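PDB 2EBF: dermonecrotic toxin from Pasteurella multocida, which induces bone resorption, acts as a potent mitogen and is associated with the severe progressive form of atrophic rhinitis in pigs. Local coordinates for residues M430-D435 and A442-L447; Q412-F417 and K425-M430; T398-S403 and I455-I460; K380-F385 and V499-S504; P406-Q411 and I460-N465. One frame throughout, in Å; residues are numbered along the deposited sequence.

All five contacts lie in the C2 part of the toxin's C-terminal region, in one alpha/beta unit, with centres 11 to 20 Å apart. Contact 3 pairs the parallel strands 399-402 and 456-461. Between these strands along the chain run helices 407-418, 425-434 and 442-452; contact 2 joins the first two and contact 1 the last two, the pair following in series and sharing M430. Contact 5 alternates with contact 3 along the chain, shares I460 with it, and ties the start of helix 407-418 to the end of strand 456-461. Contact 4, the widest span, sets helix 379-387 on strand 498-502, beside strand 399-402. Contacts 1 and 2 build the helical layer, contact 3 the sheet edge, and contacts 4 and 5 join helices to that sheet.

Contact 1 of 5, residues M430-D435 and A442-L447; sequences MLFNLD and AFRKLL
D435 reaches from the end of helix 425-434 to the first turn of helix 442-452 and grips two backbone N-H groups with one carboxylate. F443 N bonds to D435 OD2 and R444 N to D435 OD1, each at 3.0 Å and each on a syn lone pair. The negative group thus lies at the amino end of a helix, where the dipole would favour it. Water 1 adds a bridge, donating to D435 OD1 and accepting from R444 NE. The R444 chain bends at its third torsion (-63°), bringing NH2 over the centre of the F432 ring; R444 CZ stands 4.6 Å from the F432 ring centroid, 8° off the normal, a cation-pi contact, while L431 CB covers a guanidinium face. D428, one turn before F432, forms a salt bridge with R444 NH2. The segments belong to two successive helices joined by a loop, within the crossover between strands 399-402 and 456-461, their short axes 8.8 Å apart at 131°. Apolar packing fills the other side. L434 CD1 lies over the F443 ring, 4.2 Å from its centroid, as D435 OD2 touches that ring's edge in plane. Deeper in, L431 CD1 meets L447 CD1 at 3.7 Å.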
# COMPACT_ATOMS: atom_id res chain seq x y z
N MET A 430 -23.36 17.99 5.33
CA MET A 430 -22.23 17.48 6.10
C MET A 430 -21.88 18.41 7.26
O MET A 430 -21.60 17.94 8.38
CB MET A 430 -21.02 17.22 5.19
CG MET A 430 -21.18 16.00 4.28
SD MET A 430 -19.62 15.54 3.52
CE MET A 430 -20.06 14.08 2.57
N LEU A 431 -21.94 19.72 7.02
CA LEU A 431 -21.74 20.71 8.09
C LEU A 431 -22.78 20.58 9.21
O LEU A 431 -22.42 20.63 10.39
CB LEU A 431 -21.71 22.14 7.55
CG LEU A 431 -20.54 22.54 6.65
CD1 LEU A 431 -20.78 23.91 6.04
CD2 LEU A 431 -19.19 22.50 7.38
N PHE A 432 -24.05 20.40 8.84
CA PHE A 432 -25.11 20.17 9.82
C PHE A 432 -24.80 18.98 10.71
O PHE A 432 -25.01 19.03 11.92
CB PHE A 432 -26.47 19.96 9.15
CG PHE A 432 -27.25 21.21 8.97
CD1 PHE A 432 -27.73 21.57 7.72
CD2 PHE A 432 -27.48 22.06 10.05
CE1 PHE A 432 -28.46 22.74 7.55
CE2 PHE A 432 -28.20 23.25 9.89
CZ PHE A 432 -28.70 23.58 8.63
N ASN A 433 -24.30 17.91 10.09
CA ASN A 433 -23.90 16.72 10.82
C ASN A 433 -22.75 16.99 11.77
O ASN A 433 -22.83 16.62 12.95
CB ASN A 433 -23.55 15.61 9.85
CG ASN A 433 -24.76 14.85 9.40
OD1 ASN A 433 -25.48 15.28 8.50
ND2 ASN A 433 -25.00 13.72 10.04
N LEU A 434 -21.70 17.62 11.26
CA LEU A 434 -20.55 18.03 12.07
C LEU A 434 -20.92 18.93 13.25
O LEU A 434 -20.41 18.76 14.36
CB LEU A 434 -19.50 18.74 11.21
CG LEU A 434 -18.60 17.90 10.31
CD1 LEU A 434 -17.64 18.79 9.54
CD2 LEU A 434 -17.83 16.85 11.14
N ASP A 435 -21.82 19.88 13.00
CA ASP A 435 -22.24 20.84 14.02
C ASP A 435 -23.42 20.35 14.85
O ASP A 435 -24.04 21.13 15.58
CB ASP A 435 -22.54 22.20 13.37
CG ASP A 435 -21.28 22.95 12.96
OD1 ASP A 435 -21.34 23.74 11.99
OD2 ASP A 435 -20.23 22.76 13.61
N ALA A 442 -19.72 25.75 14.85
CA ALA A 442 -18.30 26.09 14.73
C ALA A 442 -17.67 25.76 13.37
O ALA A 442 -16.93 26.58 12.81
CB ALA A 442 -17.50 25.44 15.85
N PHE A 443 -17.96 24.57 12.85
CA PHE A 443 -17.42 24.16 11.55
C PHE A 443 -17.95 25.06 10.44
O PHE A 443 -17.20 25.51 9.57
CB PHE A 443 -17.71 22.68 11.26
CG PHE A 443 -16.87 21.71 12.08
CD1 PHE A 443 -17.38 21.12 13.23
CD2 PHE A 443 -15.56 21.40 11.70
CE1 PHE A 443 -16.61 20.22 13.99
CE2 PHE A 443 -14.78 20.51 12.44
CZ PHE A 443 -15.30 19.91 13.59
N ARG A 444 -19.25 25.34 10.49
CA ARG A 444 -19.88 26.29 9.57
C ARG A 444 -19.26 27.67 9.70
O ARG A 444 -18.92 28.30 8.69
CB ARG A 444 -21.39 26.35 9.86
CG ARG A 444 -22.17 27.19 8.88
CD ARG A 444 -23.68 27.04 9.10
NE ARG A 444 -24.15 25.67 8.86
CZ ARG A 444 -24.41 25.15 7.66
NH1 ARG A 444 -24.27 25.88 6.55
NH2 ARG A 444 -24.83 23.90 7.57
N LYS A 445 -19.11 28.14 10.93
CA LYS A 445 -18.49 29.44 11.21
C LYS A 445 -17.05 29.54 10.71
O LYS A 445 -16.64 30.59 10.20
CB LYS A 445 -18.54 29.73 12.71
CG LYS A 445 -19.79 30.48 13.14
CD LYS A 445 -20.04 30.36 14.64
CE LYS A 445 -19.27 31.40 15.44
NZ LYS A 445 -19.93 31.65 16.77
N LEU A 446 -16.30 28.44 10.85
CA LEU A 446 -14.92 28.37 10.37
C LEU A 446 -14.89 28.54 8.86
O LEU A 446 -14.10 29.33 8.34
CB LEU A 446 -14.32 27.01 10.73
CG LEU A 446 -12.85 26.83 11.13
CD1 LEU A 446 -12.37 25.50 10.61
CD2 LEU A 446 -11.91 27.97 10.71
N LEU A 447 -15.75 27.80 8.16
CA LEU A 447 -15.87 27.91 6.71
C LEU A 447 -16.29 29.32 6.31
O LEU A 447 -15.76 29.89 5.36
CB LEU A 447 -16.93 26.94 6.20
CG LEU A 447 -16.74 26.21 4.87
CD1 LEU A 447 -18.10 25.86 4.30
CD2 LEU A 447 -15.90 26.97 3.85
O HOH W 1 -23.97 24.01 10.92

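Contact 2 of 5, residues Q412-F417 and K425-M430; sequences QEISQF and KTLDAM
L427 drives its isobutyl end into helix 407-418 and makes the tight part of this contact. With CG anti to the backbone N (chi1 177°), the side chain leads across to the backbone of the other helix, where L427 CD2 lies 3.8 Å from I414 CA. L427 CD2 is also 3.9 Å from I414 CG1 and 4.1 Å from F417 CB, and the I414 and L427 side chains cross at about a right angle. All three residues are buried. I414 also packs on F457 and A459 of strand 456-461, and F417 and L427 both touch L447 of helix 442-452, so this side faces the core.

The other side is polar and more open. E413, partly exposed, stretches its extended chain to the start of helix 425-434, where its OE1 accepts the L427 N-H at 2.8 Å. That bond is nearly straight, 175° at the hydrogen, and meets the oxygen almost along its C-O axis. The carboxylate also lies against T426, whose CB is 3.4 Å from E413 OE1; K425 merely borders the contact, its CB directed away from helix 407-418. A glutamate receiving a first-turn N-H and a leucine wedge together join two successive helices, axes at 93°, in the helical connection of a beta-alpha-beta crossover between parallel strands.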
# COMPACT_ATOMS: atom_id res chain seq x y z
N GLN A 412 -14.92 20.41 -4.61
CA GLN A 412 -15.57 21.24 -5.62
C GLN A 412 -16.65 22.12 -4.98
O GLN A 412 -16.71 23.31 -5.26
CB GLN A 412 -16.15 20.35 -6.72
CG GLN A 412 -16.88 21.07 -7.85
CD GLN A 412 -17.62 20.10 -8.78
OE1 GLN A 412 -18.49 20.51 -9.56
NE2 GLN A 412 -17.29 18.81 -8.68
N GLU A 413 -17.47 21.53 -4.12
CA GLU A 413 -18.52 22.26 -3.42
C GLU A 413 -17.97 23.33 -2.46
O GLU A 413 -18.57 24.40 -2.30
CB GLU A 413 -19.46 21.30 -2.68
CG GLU A 413 -20.44 20.57 -3.61
CD GLU A 413 -21.46 19.71 -2.88
OE1 GLU A 413 -21.79 20.01 -1.71
OE2 GLU A 413 -21.93 18.72 -3.47
N ILE A 414 -16.83 23.04 -1.83
CA ILE A 414 -16.15 24.04 -1.00
C ILE A 414 -15.75 25.23 -1.86
O ILE A 414 -16.02 26.38 -1.51
CB ILE A 414 -14.91 23.46 -0.28
CG1 ILE A 414 -15.35 22.55 0.86
CG2 ILE A 414 -14.00 24.59 0.23
CD1 ILE A 414 -14.24 21.68 1.43
N SER A 415 -15.13 24.93 -3.00
CA SER A 415 -14.76 25.95 -3.97
C SER A 415 -15.98 26.76 -4.39
O SER A 415 -15.91 27.98 -4.54
CB SER A 415 -14.07 25.31 -5.17
OG SER A 415 -13.53 26.30 -6.02
N GLN A 416 -17.11 26.08 -4.56
CA GLN A 416 -18.39 26.73 -4.84
C GLN A 416 -18.84 27.67 -3.72
O GLN A 416 -19.25 28.81 -3.99
CB GLN A 416 -19.47 25.68 -5.12
CG GLN A 416 -19.86 25.55 -6.59
CD GLN A 416 -18.92 24.68 -7.40
OE1 GLN A 416 -19.34 23.67 -7.97
NE2 GLN A 416 -17.64 25.07 -7.47
N PHE A 417 -18.78 27.20 -2.48
CA PHE A 417 -19.13 28.02 -1.33
C PHE A 417 -18.29 29.29 -1.27
O PHE A 417 -18.82 30.38 -1.09
CB PHE A 417 -18.97 27.24 -0.02
CG PHE A 417 -19.16 28.09 1.21
CD1 PHE A 417 -20.42 28.23 1.79
CD2 PHE A 417 -18.08 28.78 1.78
CE1 PHE A 417 -20.60 29.02 2.92
CE2 PHE A 417 -18.26 29.57 2.91
CZ PHE A 417 -19.52 29.69 3.48
N LYS A 425 -24.91 21.68 -1.49
CA LYS A 425 -25.90 21.06 -0.61
C LYS A 425 -25.34 19.90 0.21
O LYS A 425 -25.65 19.76 1.40
CB LYS A 425 -27.15 20.62 -1.40
CG LYS A 425 -27.90 21.72 -2.15
CD LYS A 425 -28.65 22.68 -1.22
CE LYS A 425 -29.35 23.81 -1.99
NZ LYS A 425 -30.47 23.32 -2.85
N THR A 426 -24.51 19.07 -0.42
CA THR A 426 -23.85 17.96 0.29
C THR A 426 -22.93 18.48 1.39
O THR A 426 -22.99 18.02 2.54
CB THR A 426 -23.07 17.04 -0.67
OG1 THR A 426 -23.95 16.57 -1.69
CG2 THR A 426 -22.47 15.85 0.07
N LEU A 427 -22.10 19.45 1.04
CA LEU A 427 -21.30 20.19 2.02
C LEU A 427 -22.16 20.72 3.17
O LEU A 427 -21.86 20.49 4.35
CB LEU A 427 -20.54 21.33 1.32
CG LEU A 427 -19.68 22.29 2.16
CD1 LEU A 427 -18.57 21.53 2.91
CD2 LEU A 427 -19.10 23.41 1.30
N ASP A 428 -23.26 21.40 2.83
CA ASP A 428 -24.18 21.98 3.81
C ASP A 428 -24.71 20.91 4.76
O ASP A 428 -24.70 21.09 5.98
CB ASP A 428 -25.33 22.69 3.09
CG ASP A 428 -26.21 23.50 4.03
OD1 ASP A 428 -25.69 24.13 4.98
OD2 ASP A 428 -27.44 23.52 3.82
N ALA A 429 -25.17 19.79 4.19
CA ALA A 429 -25.66 18.66 4.98
C ALA A 429 -24.56 18.12 5.88
O ALA A 429 -24.80 17.81 7.06
CB ALA A 429 -26.17 17.57 4.06
N MET A 430 -23.36 17.99 5.33
CA MET A 430 -22.23 17.48 6.10
C MET A 430 -21.88 18.41 7.26
O MET A 430 -21.60 17.94 8.38
CB MET A 430 -21.02 17.22 5.19
CG MET A 430 -21.18 16.00 4.28
SD MET A 430 -19.62 15.54 3.52
CE MET A 430 -20.06 14.08 2.57

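Contact 3 of 5, residues T398-S403 and I455-I460; sequences TEIAIS and IKFRAI
The F457 ring is met obliquely by two isoleucines of strand 399-402: I402 CD1 comes to 3.3 Å from F457 CE2, a tight fit, and I400 CG2 to 4.0 Å from F457 CE1. On the opposite side of the sheet, the R458 guanidinium receives E399 at its edge, near its plane. The salt bridge runs from R458 NE to E399 OE2 at 2.7 Å, the two flat groups turned 53° apart. E399 reaches it because its CG is anti to the backbone N (chi1 -165°) and its chain is extended. Two waters widen the link: water 2 joins E399 OE1 to R458 NH2, and water 3 joins E399 OE2 to K456 NZ, so each oxygen of this buried carboxylate has partners. The backbones pair as parallel strands, axes 20° apart. I400 N binds K456 O at 2.8 Å and R458 N binds I400 O at 2.8 Å, and the ladder continues through I402 N to R458 O and I460 N to I402 O. Strand 456-461 is one of the sheet's two edge strands within the chain, while strand 399-402 also pairs with strand 498-502. L446 and L447 of helix 442-452 cover the I400, I402 and F457 side; I460 packs on helix 473-490.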
# COMPACT_ATOMS: atom_id res chain seq x y z
N THR A 398 -2.35 31.74 5.41
CA THR A 398 -2.82 31.64 4.02
C THR A 398 -3.95 30.63 3.85
O THR A 398 -4.75 30.75 2.93
CB THR A 398 -1.68 31.25 3.03
OG1 THR A 398 -1.08 30.02 3.44
CG2 THR A 398 -0.61 32.34 2.97
N GLU A 399 -4.02 29.65 4.75
CA GLU A 399 -4.91 28.51 4.54
C GLU A 399 -5.37 27.83 5.84
O GLU A 399 -4.61 27.69 6.80
CB GLU A 399 -4.20 27.48 3.64
CG GLU A 399 -5.11 26.42 3.06
CD GLU A 399 -4.52 25.75 1.82
OE1 GLU A 399 -3.37 26.08 1.45
OE2 GLU A 399 -5.21 24.89 1.22
N ILE A 400 -6.63 27.39 5.83
CA ILE A 400 -7.23 26.59 6.90
C ILE A 400 -7.56 25.20 6.34
O ILE A 400 -8.15 25.08 5.27
CB ILE A 400 -8.53 27.24 7.44
CG1 ILE A 400 -8.24 28.62 8.04
CG2 ILE A 400 -9.24 26.31 8.44
CD1 ILE A 400 -9.43 29.57 8.02
N ALA A 401 -7.20 24.16 7.08
CA ALA A 401 -7.45 22.80 6.63
C ALA A 401 -8.12 22.00 7.72
O ALA A 401 -7.79 22.14 8.90
CB ALA A 401 -6.15 22.13 6.20
N ILE A 402 -9.08 21.16 7.33
CA ILE A 402 -9.79 20.33 8.28
C ILE A 402 -9.92 18.90 7.76
O ILE A 402 -10.18 18.67 6.57
CB ILE A 402 -11.17 20.94 8.71
CG1 ILE A 402 -12.34 20.50 7.80
CG2 ILE A 402 -11.10 22.47 8.87
CD1 ILE A 402 -12.22 20.89 6.34
N SER A 403 -9.71 17.94 8.66
CA SER A 403 -9.84 16.53 8.34
C SER A 403 -11.29 16.05 8.42
O SER A 403 -11.60 14.95 7.96
CB SER A 403 -8.95 15.71 9.27
OG SER A 403 -9.36 15.88 10.61
N ILE A 455 -9.42 33.63 2.92
CA ILE A 455 -8.42 32.63 3.29
C ILE A 455 -8.83 31.33 2.61
O ILE A 455 -10.02 31.00 2.56
CB ILE A 455 -8.37 32.44 4.83
CG1 ILE A 455 -8.05 33.76 5.55
CG2 ILE A 455 -7.36 31.34 5.24
CD1 ILE A 455 -6.67 34.38 5.23
N LYS A 456 -7.85 30.61 2.07
CA LYS A 456 -8.09 29.29 1.47
C LYS A 456 -8.63 28.31 2.50
O LYS A 456 -8.20 28.32 3.65
CB LYS A 456 -6.80 28.74 0.87
CG LYS A 456 -6.33 29.47 -0.37
CD LYS A 456 -4.87 29.20 -0.66
CE LYS A 456 -4.64 27.80 -1.21
NZ LYS A 456 -5.44 27.49 -2.44
N PHE A 457 -9.59 27.49 2.08
CA PHE A 457 -10.15 26.44 2.92
C PHE A 457 -9.99 25.09 2.23
O PHE A 457 -10.42 24.90 1.08
CB PHE A 457 -11.63 26.70 3.23
CG PHE A 457 -12.19 25.80 4.30
CD1 PHE A 457 -12.18 26.21 5.64
CD2 PHE A 457 -12.74 24.56 3.99
CE1 PHE A 457 -12.70 25.40 6.63
CE2 PHE A 457 -13.26 23.75 4.98
CZ PHE A 457 -13.24 24.17 6.31
N ARG A 458 -9.36 24.15 2.92
CA ARG A 458 -9.08 22.84 2.35
C ARG A 458 -9.62 21.71 3.22
O ARG A 458 -9.38 21.67 4.43
CB ARG A 458 -7.56 22.67 2.16
CG ARG A 458 -7.12 21.32 1.63
CD ARG A 458 -5.62 21.32 1.35
NE ARG A 458 -5.27 22.32 0.33
CZ ARG A 458 -5.38 22.13 -0.98
NH1 ARG A 458 -5.82 20.97 -1.45
NH2 ARG A 458 -5.04 23.10 -1.83
N ALA A 459 -10.35 20.79 2.59
CA ALA A 459 -10.68 19.52 3.22
C ALA A 459 -9.53 18.56 2.96
O ALA A 459 -9.08 18.43 1.82
CB ALA A 459 -11.95 18.95 2.64
N ILE A 460 -9.04 17.90 4.01
CA ILE A 460 -8.00 16.87 3.85
C ILE A 460 -8.46 15.47 4.27
O ILE A 460 -7.67 14.52 4.23
CB ILE A 460 -6.67 17.24 4.56
CG1 ILE A 460 -6.88 17.36 6.08
CG2 ILE A 460 -6.07 18.50 3.95
CD1 ILE A 460 -5.58 17.29 6.89
O HOH W 2 -3.06 25.18 -1.09
O HOH W 3 -7.02 25.53 -0.94

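Contact 4 of 5, residues K380-F385 and V499-S504; sequences KSIDFF and VVFADS
F385 and F501 meet through different first torsions: F385 CG is anti to its own backbone N (chi1 173°), while F501 CG is anti to its carbonyl carbon (chi1 -66°), and both side chains leave the backbone toward the other segment. The result is an offset edge-to-face pair, centroids 5.5 Å apart and planes at 72°, with the edge of F501 turned to the face of F385. F501 CZ leads, lying 3.7 Å from F385 CG and equally near F385 CB, which sits in the plane of the F501 ring. This is helix-on-sheet packing of an alpha/beta fold: helix 379-387 follows strand 372-376 and runs nearly antiparallel to strand 498-502, the segment axes 10.3 Å apart. I382 approaches the F501 ring obliquely, its CG1 making an off-centre CH-pi contact 4.1 Å from the F501 centroid. Two residues back along the strand, V499 also points at the helix, and its CG2 packs 3.7 Å from F385 CE2. The five touching residues are all buried, and no hydrogen bond spans the two segments. L446 of helix 442-452 packs on I382, F385 and F501 alike, and F375 of strand 372-376 meets F501 ring to ring.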
# COMPACT_ATOMS: atom_id res chain seq x y z
N LYS A 380 -14.46 24.31 20.88
CA LYS A 380 -13.68 25.22 21.73
C LYS A 380 -12.41 25.72 21.04
O LYS A 380 -12.05 26.90 21.16
CB LYS A 380 -13.28 24.55 23.06
CG LYS A 380 -14.44 24.31 24.01
CD LYS A 380 -14.07 24.65 25.46
CE LYS A 380 -14.42 26.10 25.83
NZ LYS A 380 -13.31 27.08 25.62
N SER A 381 -11.73 24.81 20.33
CA SER A 381 -10.54 25.16 19.55
C SER A 381 -10.89 26.08 18.38
O SER A 381 -10.21 27.08 18.16
CB SER A 381 -9.82 23.90 19.04
OG SER A 381 -9.18 23.21 20.10
N ILE A 382 -11.95 25.73 17.65
CA ILE A 382 -12.39 26.54 16.52
C ILE A 382 -12.77 27.96 16.97
O ILE A 382 -12.39 28.94 16.34
CB ILE A 382 -13.55 25.87 15.73
CG1 ILE A 382 -13.07 24.56 15.07
CG2 ILE A 382 -14.09 26.84 14.67
CD1 ILE A 382 -14.19 23.64 14.55
N ASP A 383 -13.52 28.05 18.07
CA ASP A 383 -13.91 29.36 18.62
C ASP A 383 -12.71 30.21 19.04
O ASP A 383 -12.68 31.41 18.78
CB ASP A 383 -14.89 29.20 19.78
CG ASP A 383 -16.28 28.76 19.33
OD1 ASP A 383 -16.70 29.14 18.21
OD2 ASP A 383 -16.96 28.05 20.09
N PHE A 384 -11.72 29.58 19.69
CA PHE A 384 -10.47 30.27 20.04
C PHE A 384 -9.76 30.82 18.80
O PHE A 384 -9.31 31.96 18.78
CB PHE A 384 -9.52 29.32 20.79
CG PHE A 384 -8.19 29.94 21.10
CD1 PHE A 384 -7.13 29.83 20.21
CD2 PHE A 384 -8.01 30.66 22.28
CE1 PHE A 384 -5.91 30.42 20.49
CE2 PHE A 384 -6.79 31.25 22.57
CZ PHE A 384 -5.74 31.14 21.67
N PHE A 385 -9.65 29.98 17.77
CA PHE A 385 -9.03 30.39 16.51
C PHE A 385 -9.78 31.60 15.93
O PHE A 385 -9.17 32.63 15.61
CB PHE A 385 -9.02 29.21 15.52
CG PHE A 385 -8.56 29.59 14.16
CD1 PHE A 385 -9.46 29.64 13.09
CD2 PHE A 385 -7.23 29.94 13.94
CE1 PHE A 385 -9.03 30.02 11.83
CE2 PHE A 385 -6.80 30.32 12.66
CZ PHE A 385 -7.70 30.35 11.62
N VAL A 499 -3.30 26.57 9.29
CA VAL A 499 -3.82 25.99 10.52
C VAL A 499 -4.63 24.75 10.13
O VAL A 499 -5.38 24.77 9.15
CB VAL A 499 -4.73 26.99 11.27
CG1 VAL A 499 -5.45 26.32 12.42
CG2 VAL A 499 -3.92 28.21 11.75
N VAL A 500 -4.48 23.66 10.88
CA VAL A 500 -5.24 22.43 10.63
C VAL A 500 -6.08 22.07 11.84
O VAL A 500 -5.61 22.18 12.98
CB VAL A 500 -4.32 21.21 10.31
CG1 VAL A 500 -5.14 20.05 9.68
CG2 VAL A 500 -3.21 21.58 9.40
N PHE A 501 -7.31 21.63 11.59
CA PHE A 501 -8.17 21.10 12.63
C PHE A 501 -8.41 19.62 12.37
O PHE A 501 -8.88 19.24 11.30
CB PHE A 501 -9.51 21.85 12.66
CG PHE A 501 -9.38 23.28 13.07
CD1 PHE A 501 -9.46 23.64 14.42
CD2 PHE A 501 -9.16 24.28 12.12
CE1 PHE A 501 -9.34 24.96 14.82
CE2 PHE A 501 -9.04 25.61 12.50
CZ PHE A 501 -9.12 25.96 13.85
N ALA A 502 -8.11 18.80 13.37
CA ALA A 502 -8.18 17.35 13.21
C ALA A 502 -8.42 16.64 14.53
O ALA A 502 -8.05 17.14 15.59
CB ALA A 502 -6.90 16.82 12.55
N ASP A 503 -9.03 15.46 14.44
CA ASP A 503 -9.27 14.58 15.57
C ASP A 503 -7.92 14.23 16.23
O ASP A 503 -6.90 14.14 15.55
CB ASP A 503 -10.01 13.33 15.07
CG ASP A 503 -10.50 12.43 16.18
OD1 ASP A 503 -9.71 11.57 16.63
OD2 ASP A 503 -11.67 12.57 16.59
N SER A 504 -7.91 14.08 17.56
CA SER A 504 -6.64 13.82 18.26
C SER A 504 -5.90 12.57 17.76
O SER A 504 -4.67 12.54 17.72
CB SER A 504 -6.85 13.77 19.77
OG SER A 504 -7.00 15.10 20.27

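Contact 5 of 5, residues P406-Q411 and I460-N465; sequences PYDIVQ and IGHSDN
D408 holds S463 by both carboxylate oxygens. S463 OG donates to the syn lone pair of D408 OD2 at 2.6 Å, and S463 N donates to D408 OD1 at 2.9 Å, from 22° out of the carboxylate plane. The aspartate CG lies between backbone N and carbonyl carbon (chi1 57°), turning the carboxylate from the first turn of helix 407-418 toward the chain beyond strand 456-461. Next to this, Y407 N bonds to G461 O, though the place of that oxygen is less sure. P406, at the N-cap position, lies in parallel bridge register with G461, their CA atoms 4.0 Å apart. Packing then spreads outward: P406 CB touches S463 CB at 3.7 Å, and I409 CG1 approaches S463 OG at 3.8 Å. Helix 425-434 backs P406 and I409 through M430, while helix 473-490 borders Y407 and I460. The contact thus fastens the helix entered from strand 399-402 to the carboxyl end of neighbouring strand 456-461.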
# COMPACT_ATOMS: atom_id res chain seq x y z
N PRO A 406 -14.36 15.38 3.77
CA PRO A 406 -13.67 14.60 2.74
C PRO A 406 -13.49 15.33 1.41
O PRO A 406 -14.48 15.68 0.76
CB PRO A 406 -14.59 13.39 2.56
CG PRO A 406 -15.95 13.88 2.92
CD PRO A 406 -15.81 15.07 3.82
N TYR A 407 -12.24 15.55 1.00
CA TYR A 407 -11.98 16.30 -0.23
C TYR A 407 -12.55 15.60 -1.46
O TYR A 407 -12.95 16.27 -2.40
CB TYR A 407 -10.48 16.59 -0.42
CG TYR A 407 -9.61 15.39 -0.69
CD1 TYR A 407 -9.48 14.86 -1.98
CD2 TYR A 407 -8.89 14.78 0.34
CE1 TYR A 407 -8.67 13.75 -2.22
CE2 TYR A 407 -8.08 13.67 0.11
CZ TYR A 407 -7.97 13.17 -1.17
OH TYR A 407 -7.17 12.08 -1.38
N ASP A 408 -12.58 14.27 -1.43
CA ASP A 408 -13.03 13.47 -2.57
C ASP A 408 -14.52 13.62 -2.87
O ASP A 408 -14.98 13.26 -3.96
CB ASP A 408 -12.65 11.98 -2.40
CG ASP A 408 -13.20 11.35 -1.13
OD1 ASP A 408 -12.87 11.85 -0.03
OD2 ASP A 408 -13.94 10.34 -1.21
N ILE A 409 -15.27 14.16 -1.91
CA ILE A 409 -16.70 14.38 -2.10
C ILE A 409 -17.06 15.86 -2.25
O ILE A 409 -17.91 16.20 -3.06
CB ILE A 409 -17.55 13.73 -0.96
CG1 ILE A 409 -17.19 12.25 -0.76
CG2 ILE A 409 -19.06 13.92 -1.21
CD1 ILE A 409 -17.29 11.38 -2.02
N VAL A 410 -16.41 16.72 -1.47
CA VAL A 410 -16.86 18.12 -1.36
C VAL A 410 -15.85 19.23 -1.69
O VAL A 410 -16.16 20.41 -1.47
CB VAL A 410 -17.49 18.41 0.03
CG1 VAL A 410 -18.70 17.51 0.28
CG2 VAL A 410 -16.46 18.29 1.16
N GLN A 411 -14.68 18.89 -2.23
CA GLN A 411 -13.68 19.91 -2.58
C GLN A 411 -14.23 20.91 -3.60
O GLN A 411 -14.04 22.12 -3.45
CB GLN A 411 -12.34 19.29 -3.05
CG GLN A 411 -12.37 18.47 -4.36
CD GLN A 411 -11.10 17.64 -4.60
OE1 GLN A 411 -11.09 16.75 -5.46
NE2 GLN A 411 -10.04 17.92 -3.85
N ILE A 460 -9.04 17.90 4.01
CA ILE A 460 -8.00 16.87 3.85
C ILE A 460 -8.46 15.47 4.27
O ILE A 460 -7.67 14.52 4.23
CB ILE A 460 -6.67 17.24 4.56
CG1 ILE A 460 -6.88 17.36 6.08
CG2 ILE A 460 -6.07 18.50 3.95
CD1 ILE A 460 -5.58 17.29 6.89
N GLY A 461 -9.72 15.34 4.67
CA GLY A 461 -10.31 14.02 4.91
C GLY A 461 -10.46 13.28 3.60
O GLY A 461 -10.55 13.89 2.53
N HIS A 462 -10.47 11.96 3.68
CA HIS A 462 -10.70 11.09 2.54
C HIS A 462 -11.80 10.12 2.96
O HIS A 462 -11.65 9.41 3.96
CB HIS A 462 -9.41 10.37 2.16
CG HIS A 462 -9.52 9.48 0.96
ND1 HIS A 462 -9.62 9.97 -0.33
CD2 HIS A 462 -9.52 8.13 0.85
CE1 HIS A 462 -9.68 8.96 -1.18
NE2 HIS A 462 -9.63 7.83 -0.49
N SER A 463 -12.90 10.09 2.22
CA SER A 463 -14.12 9.40 2.67
C SER A 463 -14.07 7.88 2.77
O SER A 463 -14.78 7.28 3.58
CB SER A 463 -15.35 9.84 1.85
OG SER A 463 -15.37 9.20 0.59
N ASP A 464 -13.22 7.23 1.97
CA ASP A 464 -13.24 5.77 1.95
C ASP A 464 -12.81 5.21 3.31
O ASP A 464 -11.77 5.62 3.84
CB ASP A 464 -12.37 5.22 0.82
CG ASP A 464 -12.39 3.71 0.74
OD1 ASP A 464 -11.30 3.12 0.66
OD2 ASP A 464 -13.49 3.12 0.77
N ASN A 465 -13.61 4.28 3.85
CA ASN A 465 -13.28 3.58 5.11
C ASN A 465 -13.38 4.49 6.35
O ASN A 465 -12.77 4.22 7.39
CB ASN A 465 -11.89 2.92 5.02
CG ASN A 465 -11.79 1.61 5.81
OD1 ASN A 465 -10.70 1.03 5.95
ND2 ASN A 465 -12.92 1.14 6.32